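Long-range contacts in endoglucanase (Clostridium thermocellum, PDB 2C24), which probably degrades cellulose as a whole enzyme, this chain being its family 30 carbohydrate-binding module, a kind that recognises beta-glucan chains including xyloglucan: residues A[16-21]-A[182-187]; A[111-116]-A[124-129]. All coordinates share one frame; numbering follows the deposited sequence.

Interaction 1: A[16-21]-A[182-187]; sequences LLDVQI and DIKITS
The carboxamide of Gln20 and the carboxylate of Asp182 lie almost in one plane, only 4° apart, although the side chains carrying them cross at about a right angle. Gln20 NE2 donates to Asp182 OD2 at 2.7 Å, meeting it nearly along the C-O axis; the oxygen sits 21° out of the amide plane and the bond is not straight. A kink in the Gln20 chain (chi2 69°) turns its amide this way, and Phe22 O takes a second bond from the same nitrogen. Above the plane of the carboxylate comes Lys184 NZ, 3.2 Å from Asp182 OD1 in a salt bridge, so each oxygen of this carboxylate has a donor of its own. The second carboxylate, that of Asp18, runs alongside Thr186 and Lys184, its OD2 3.5 Å from Thr186 CG2; Thr186 OG1 turns instead to Glu96. Between these groups the backbones form an antiparallel pairing of strand 19-22, near the N-terminus, with the last strand, 176-186, in one sheet of the module's beta-sandwich. Val19 and Ile185 make the hydrogen-bonded pair, Val19 N to Ile185 O at 2.8 Å and Ile185 N to Val19 O likewise at 2.8 Å, and Ile21 N adds a bond to Ile183 O. On the face of Val19 and Ile185 the side chains are apolar: Val19 CB meets Ile185 CB at 3.9 Å, Tyr89 of helix 87-90 packs on both, and Ile21 CB rests 3.8 Å from Ile183 CG2, with Leu166 of the facing sheet touching both isoleucines. Where the direct pairing stops, water 1 spans the two chains: it accepts from Ser187 N at 3.1 Å and lies within hydrogen-bonding distance of Leu16 O and Asp18 OD2.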
loop_
_atom_site.group_PDB
_atom_site.type_symbol
_atom_site.label_atom_id
_atom_site.label_comp_id
_atom_site.label_asym_id
_atom_site.label_seq_id
_atom_site.Cartn_x
_atom_site.Cartn_y
_atom_site.Cartn_z
ATOM N N LEU A 16 -8.857 -10.408 16.628
ATOM C CA LEU A 16 -9.269 -10.205 15.203
ATOM C C LEU A 16 -8.204 -10.710 14.234
ATOM O O LEU A 16 -7.016 -10.412 14.391
ATOM C CB LEU A 16 -9.579 -8.730 14.920
ATOM C CG LEU A 16 -10.854 -8.102 15.500
ATOM C CD1 LEU A 16 -10.858 -6.604 15.246
ATOM C CD2 LEU A 16 -12.122 -8.742 14.934
ATOM N N LEU A 17 -8.642 -11.471 13.232
ATOM C CA LEU A 17 -7.736 -12.100 12.267
ATOM C C LEU A 17 -7.014 -11.078 11.395
ATOM O O LEU A 17 -7.588 -10.051 11.022
ATOM C CB LEU A 17 -8.486 -13.128 11.403
ATOM C CG LEU A 17 -9.831 -12.740 10.774
ATOM C CD1 LEU A 17 -9.665 -12.293 9.316
ATOM C CD2 LEU A 17 -10.804 -13.900 10.859
ATOM N N ASP A 18 -5.747 -11.362 11.096
ATOM C CA ASP A 18 -4.955 -10.538 10.193
ATOM C C ASP A 18 -5.573 -10.524 8.797
ATOM O O ASP A 18 -6.200 -11.504 8.379
ATOM C CB ASP A 18 -3.517 -11.061 10.117
ATOM C CG ASP A 18 -2.723 -10.800 11.389
ATOM O OD1 ASP A 18 -1.502 -11.083 11.398
ATOM O OD2 ASP A 18 -3.307 -10.306 12.376
ATOM N N VAL A 19 -5.417 -9.406 8.092
ATOM C CA VAL A 19 -5.839 -9.316 6.697
ATOM C C VAL A 19 -4.580 -9.202 5.850
ATOM O O VAL A 19 -3.936 -8.150 5.807
ATOM C CB VAL A 19 -6.803 -8.127 6.439
ATOM C CG1 VAL A 19 -7.259 -8.101 4.978
ATOM C CG2 VAL A 19 -8.014 -8.206 7.367
ATOM N N GLN A 20 -4.218 -10.307 5.204
ATOM C CA GLN A 20 -2.984 -10.377 4.433
ATOM C C GLN A 20 -3.151 -9.667 3.095
ATOM O O GLN A 20 -4.110 -9.914 2.365
ATOM C CB GLN A 20 -2.569 -11.837 4.214
ATOM C CG GLN A 20 -1.083 -12.026 3.952
ATOM C CD GLN A 20 -0.228 -11.743 5.181
ATOM O OE1 GLN A 20 -0.539 -12.192 6.285
ATOM N NE2 GLN A 20 0.855 -10.996 4.990
ATOM N N ILE A 21 -2.216 -8.774 2.794
ATOM C CA ILE A 21 -2.217 -8.049 1.526
ATOM C C ILE A 21 -1.182 -8.666 0.588
ATOM O O ILE A 21 -1.502 -9.034 -0.547
ATOM C CB ILE A 21 -2.002 -6.519 1.734
ATOM C CG1 ILE A 21 -3.217 -5.920 2.460
ATOM C CG2 ILE A 21 -1.765 -5.810 0.396
ATOM C CD1 ILE A 21 -3.022 -4.513 3.006
ATOM N N ASP A 182 5.584 -9.013 3.904
ATOM C CA ASP A 182 4.510 -9.324 4.857
ATOM C C ASP A 182 3.556 -8.141 5.099
ATOM O O ASP A 182 3.421 -7.656 6.229
ATOM C CB ASP A 182 5.111 -9.832 6.187
ATOM C CG ASP A 182 4.102 -10.574 7.052
ATOM O OD1 ASP A 182 4.341 -10.695 8.273
ATOM O OD2 ASP A 182 3.071 -11.044 6.525
ATOM N N ILE A 183 2.896 -7.679 4.038
ATOM C CA ILE A 183 1.953 -6.574 4.164
ATOM C C ILE A 183 0.624 -7.113 4.685
ATOM O O ILE A 183 0.043 -8.030 4.103
ATOM C CB ILE A 183 1.768 -5.782 2.843
ATOM C CG1 ILE A 183 3.127 -5.433 2.224
ATOM C CG2 ILE A 183 0.956 -4.506 3.097
ATOM C CD1 ILE A 183 3.049 -4.927 0.794
ATOM N N LYS A 184 0.161 -6.538 5.793
ATOM C CA LYS A 184 -1.012 -7.039 6.501
ATOM C C LYS A 184 -1.719 -5.943 7.305
ATOM O O LYS A 184 -1.094 -4.959 7.711
ATOM C CB LYS A 184 -0.625 -8.213 7.420
ATOM C CG LYS A 184 0.449 -7.890 8.464
ATOM C CD LYS A 184 0.915 -9.143 9.198
ATOM C CE LYS A 184 1.867 -8.822 10.356
ATOM N NZ LYS A 184 3.153 -8.182 9.925
ATOM N N ILE A 185 -3.025 -6.123 7.502
ATOM C CA ILE A 185 -3.812 -5.315 8.426
ATOM C C ILE A 185 -4.050 -6.141 9.690
ATOM O O ILE A 185 -4.620 -7.234 9.625
ATOM C CB ILE A 185 -5.191 -4.904 7.829
ATOM C CG1 ILE A 185 -5.039 -4.145 6.500
ATOM C CG2 ILE A 185 -6.018 -4.104 8.851
ATOM C CD1 ILE A 185 -4.204 -2.877 6.576
ATOM N N THR A 186 -3.609 -5.617 10.830
ATOM C CA THR A 186 -3.752 -6.314 12.107
ATOM C C THR A 186 -4.551 -5.477 13.100
ATOM O O THR A 186 -4.675 -4.265 12.939
ATOM C CB THR A 186 -2.376 -6.633 12.736
ATOM O OG1 THR A 186 -1.733 -5.414 13.126
ATOM C CG2 THR A 186 -1.477 -7.390 11.760
ATOM N N SER A 187 -5.103 -6.132 14.117
ATOM C CA SER A 187 -5.702 -5.434 15.254
ATOM C C SER A 187 -5.563 -6.264 16.526
ATOM O O SER A 187 -6.065 -7.389 16.601
ATOM C CB SER A 187 -7.174 -5.102 14.999
ATOM O OG SER A 187 -7.695 -4.312 16.056
HETATM O O HOH W 1 -4.715 -9.192 14.258
#

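Interaction 2: A[111-116]-A[124-129]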
loop_
_atom_site.group_PDB
_atom_site.type_symbol
_atom_site.label_atom_id
_atom_site.label_comp_id
_atom_site.label_asym_id
_atom_site.label_seq_id
_atom_site.Cartn_x
_atom_site.Cartn_y
_atom_site.Cartn_z
ATOM N N GLY A 111 -1.723 4.746 1.344
ATOM C CA GLY A 111 -3.038 4.787 1.970
ATOM C C GLY A 111 -4.006 3.728 1.488
ATOM O O GLY A 111 -3.602 2.641 1.073
ATOM N N PHE A 112 -5.294 4.054 1.556
ATOM C CA PHE A 112 -6.361 3.110 1.234
ATOM C C PHE A 112 -7.418 3.726 0.335
ATOM O O PHE A 112 -7.590 4.950 0.299
ATOM C CB PHE A 112 -7.029 2.583 2.507
ATOM C CG PHE A 112 -6.104 1.815 3.399
ATOM C CD1 PHE A 112 -5.908 0.446 3.207
ATOM C CD2 PHE A 112 -5.424 2.455 4.433
ATOM C CE1 PHE A 112 -5.043 -0.272 4.029
ATOM C CE2 PHE A 112 -4.555 1.745 5.261
ATOM C CZ PHE A 112 -4.368 0.380 5.059
ATOM N N ARG A 113 -8.119 2.856 -0.384
ATOM C CA ARG A 113 -9.209 3.236 -1.260
ATOM C C ARG A 113 -10.433 2.414 -0.877
ATOM O O ARG A 113 -10.321 1.218 -0.583
ATOM C CB ARG A 113 -8.818 2.986 -2.725
ATOM C CG ARG A 113 -9.947 3.192 -3.747
ATOM C CD ARG A 113 -9.420 3.241 -5.175
ATOM N NE ARG A 113 -8.580 4.417 -5.403
ATOM C CZ ARG A 113 -8.078 4.775 -6.580
ATOM N NH1 ARG A 113 -8.313 4.052 -7.668
ATOM N NH2 ARG A 113 -7.334 5.867 -6.665
ATOM N N ASP A 114 -11.597 3.054 -0.863
ATOM C CA ASP A 114 -12.849 2.333 -0.645
ATOM C C ASP A 114 -13.690 2.267 -1.923
ATOM O O ASP A 114 -13.253 2.697 -2.989
ATOM C CB ASP A 114 -13.646 2.934 0.528
ATOM C CG ASP A 114 -14.271 4.293 0.204
ATOM O OD1 ASP A 114 -14.753 4.949 1.157
ATOM O OD2 ASP A 114 -14.295 4.712 -0.980
ATOM N N LYS A 115 -14.891 1.715 -1.810
ATOM C CA LYS A 115 -15.856 1.769 -2.898
ATOM C C LYS A 115 -17.255 1.746 -2.322
ATOM O O LYS A 115 -17.625 0.809 -1.618
ATOM C CB LYS A 115 -15.666 0.606 -3.881
ATOM C CG LYS A 115 -16.555 0.693 -5.103
ATOM C CD LYS A 115 -16.602 -0.622 -5.857
ATOM C CE LYS A 115 -15.720 -0.589 -7.085
ATOM N NZ LYS A 115 -15.994 -1.769 -7.965
ATOM N N VAL A 116 -18.025 2.788 -2.622
ATOM C CA VAL A 116 -19.413 2.895 -2.176
ATOM C C VAL A 116 -20.227 3.432 -3.357
ATOM O O VAL A 116 -20.107 4.608 -3.722
ATOM C CB VAL A 116 -19.557 3.819 -0.931
ATOM C CG1 VAL A 116 -20.987 3.794 -0.395
ATOM C CG2 VAL A 116 -18.576 3.430 0.176
ATOM N N GLU A 124 -15.271 6.054 -5.296
ATOM C CA GLU A 124 -14.079 5.585 -4.592
ATOM C C GLU A 124 -13.339 6.778 -3.992
ATOM O O GLU A 124 -12.956 7.702 -4.709
ATOM C CB GLU A 124 -13.133 4.826 -5.538
ATOM C CG GLU A 124 -13.758 3.679 -6.344
ATOM C CD GLU A 124 -12.849 3.202 -7.481
ATOM O OE1 GLU A 124 -12.581 1.985 -7.559
ATOM O OE2 GLU A 124 -12.390 4.040 -8.291
ATOM N N ILE A 125 -13.137 6.751 -2.678
ATOM C CA ILE A 125 -12.391 7.798 -1.978
ATOM C C ILE A 125 -11.100 7.236 -1.386
ATOM O O ILE A 125 -11.086 6.124 -0.852
ATOM C CB ILE A 125 -13.274 8.496 -0.896
ATOM C CG1 ILE A 125 -14.244 9.469 -1.568
ATOM C CG2 ILE A 125 -12.426 9.248 0.140
ATOM C CD1 ILE A 125 -15.463 9.815 -0.733
ATOM N N ASP A 126 -10.019 8.006 -1.510
ATOM C CA ASP A 126 -8.730 7.656 -0.926
ATOM C C ASP A 126 -8.461 8.413 0.371
ATOM O O ASP A 126 -8.797 9.592 0.496
ATOM C CB ASP A 126 -7.585 7.931 -1.916
ATOM C CG ASP A 126 -7.659 7.059 -3.161
ATOM O OD1 ASP A 126 -6.919 7.326 -4.124
ATOM O OD2 ASP A 126 -8.461 6.108 -3.186
ATOM N N VAL A 127 -7.862 7.719 1.335
ATOM C CA VAL A 127 -7.278 8.369 2.507
ATOM C C VAL A 127 -5.796 8.031 2.522
ATOM O O VAL A 127 -5.410 6.859 2.538
ATOM C CB VAL A 127 -7.987 8.000 3.841
ATOM C CG1 VAL A 127 -9.331 8.701 3.932
ATOM C CG2 VAL A 127 -8.142 6.488 4.013
ATOM N N THR A 128 -4.964 9.064 2.467
ATOM C CA THR A 128 -3.537 8.872 2.237
ATOM C C THR A 128 -2.636 9.724 3.127
ATOM O O THR A 128 -3.047 10.753 3.670
ATOM C CB THR A 128 -3.160 9.149 0.762
ATOM O OG1 THR A 128 -3.684 10.420 0.367
ATOM C CG2 THR A 128 -3.703 8.052 -0.170
ATOM N N THR A 129 -1.399 9.261 3.263
ATOM C CA THR A 129 -0.337 9.985 3.938
ATOM C C THR A 129 0.946 9.734 3.158
ATOM O O THR A 129 0.948 8.959 2.200
ATOM C CB THR A 129 -0.179 9.524 5.417
ATOM O OG1 THR A 129 0.835 10.303 6.061
ATOM C CG2 THR A 129 0.181 8.037 5.506
HETATM O O HOH W 2 -9.739 1.835 -8.162
HETATM O O HOH W 3 -12.437 0.963 -5.003
#
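A beta hairpin of strands 109-114 and 126-130 closes one edge of the five-stranded sheet of the beta-sandwich, with Phe112 and Val127 as its hydrogen-bonded pair: Phe112 N to Val127 O and Val127 N to Phe112 O are both 3.0 Å. Residues 111-114 and 126-129 run antiparallel, their directions 177° apart, and Asp114 N continues the pairing to Ile125 O. On the face that carries Arg113 and Asp126, the guanidinium grips the carboxylate side-on. Arg113 NE reaches Asp126 OD2 at 2.8 Å and NH2 reaches OD1 of the same aspartate at 3.0 Å, each oxygen using its syn lone pair. The two flat groups are nearly coplanar, 13° apart, which suits a two-bond salt bridge and restrains rotation of both groups. A bend at chi3 of Arg113 (-66°) swings the guanidinium round to present this edge. Glu124 OE2 approaches the guanidinium obliquely, well out of its plane, and no N-H points at it, so only charge attraction with NH1 remains, while Glu124 CB packs against Arg113 CG. Ile73 and Leu75 of strand 72-77 also touch the arginine. On the other face the Phe112 ring leads away from the hairpin onto Met152 and Val163. Toward the connecting loop, the return bond of the Asp114-Ile125 pair goes to the side chain instead of to Asp114 O: Ile125 N donates to Asp114 OD2 at 2.9 Å, from above the carboxylate plane. That oxygen also takes a salt bridge from Arg119, and OD1 receives Asp159 N. Water 3 donates to Asp114 O and to Glu124 OE1, each at 2.8 Å, and water 2 accepts from Arg113 NH1 at 2.7 Å while donating to Glu124 OE1.

How the interactions relate
Interaction 1 and interaction 2 lie in different sheets of the same carbohydrate-binding module, their centres about 17 Å apart. Interaction 1 joins the first and last strands of the larger, curled sheet, bringing the two ends of the modelled chain together; interaction 2, a short-range hairpin at an edge of the five-stranded sheet, is nested within the long loop that interaction 1 closes. The two meet across the sandwich interior, where Ile185 CD1 of residues 182-187 packs on Phe112 CZ of residues 111-116 at 3.6 Å. This is consistent with the inward faces of both pairings contributing to the core between the sheets, while their polar side-chain pairs stand outside it.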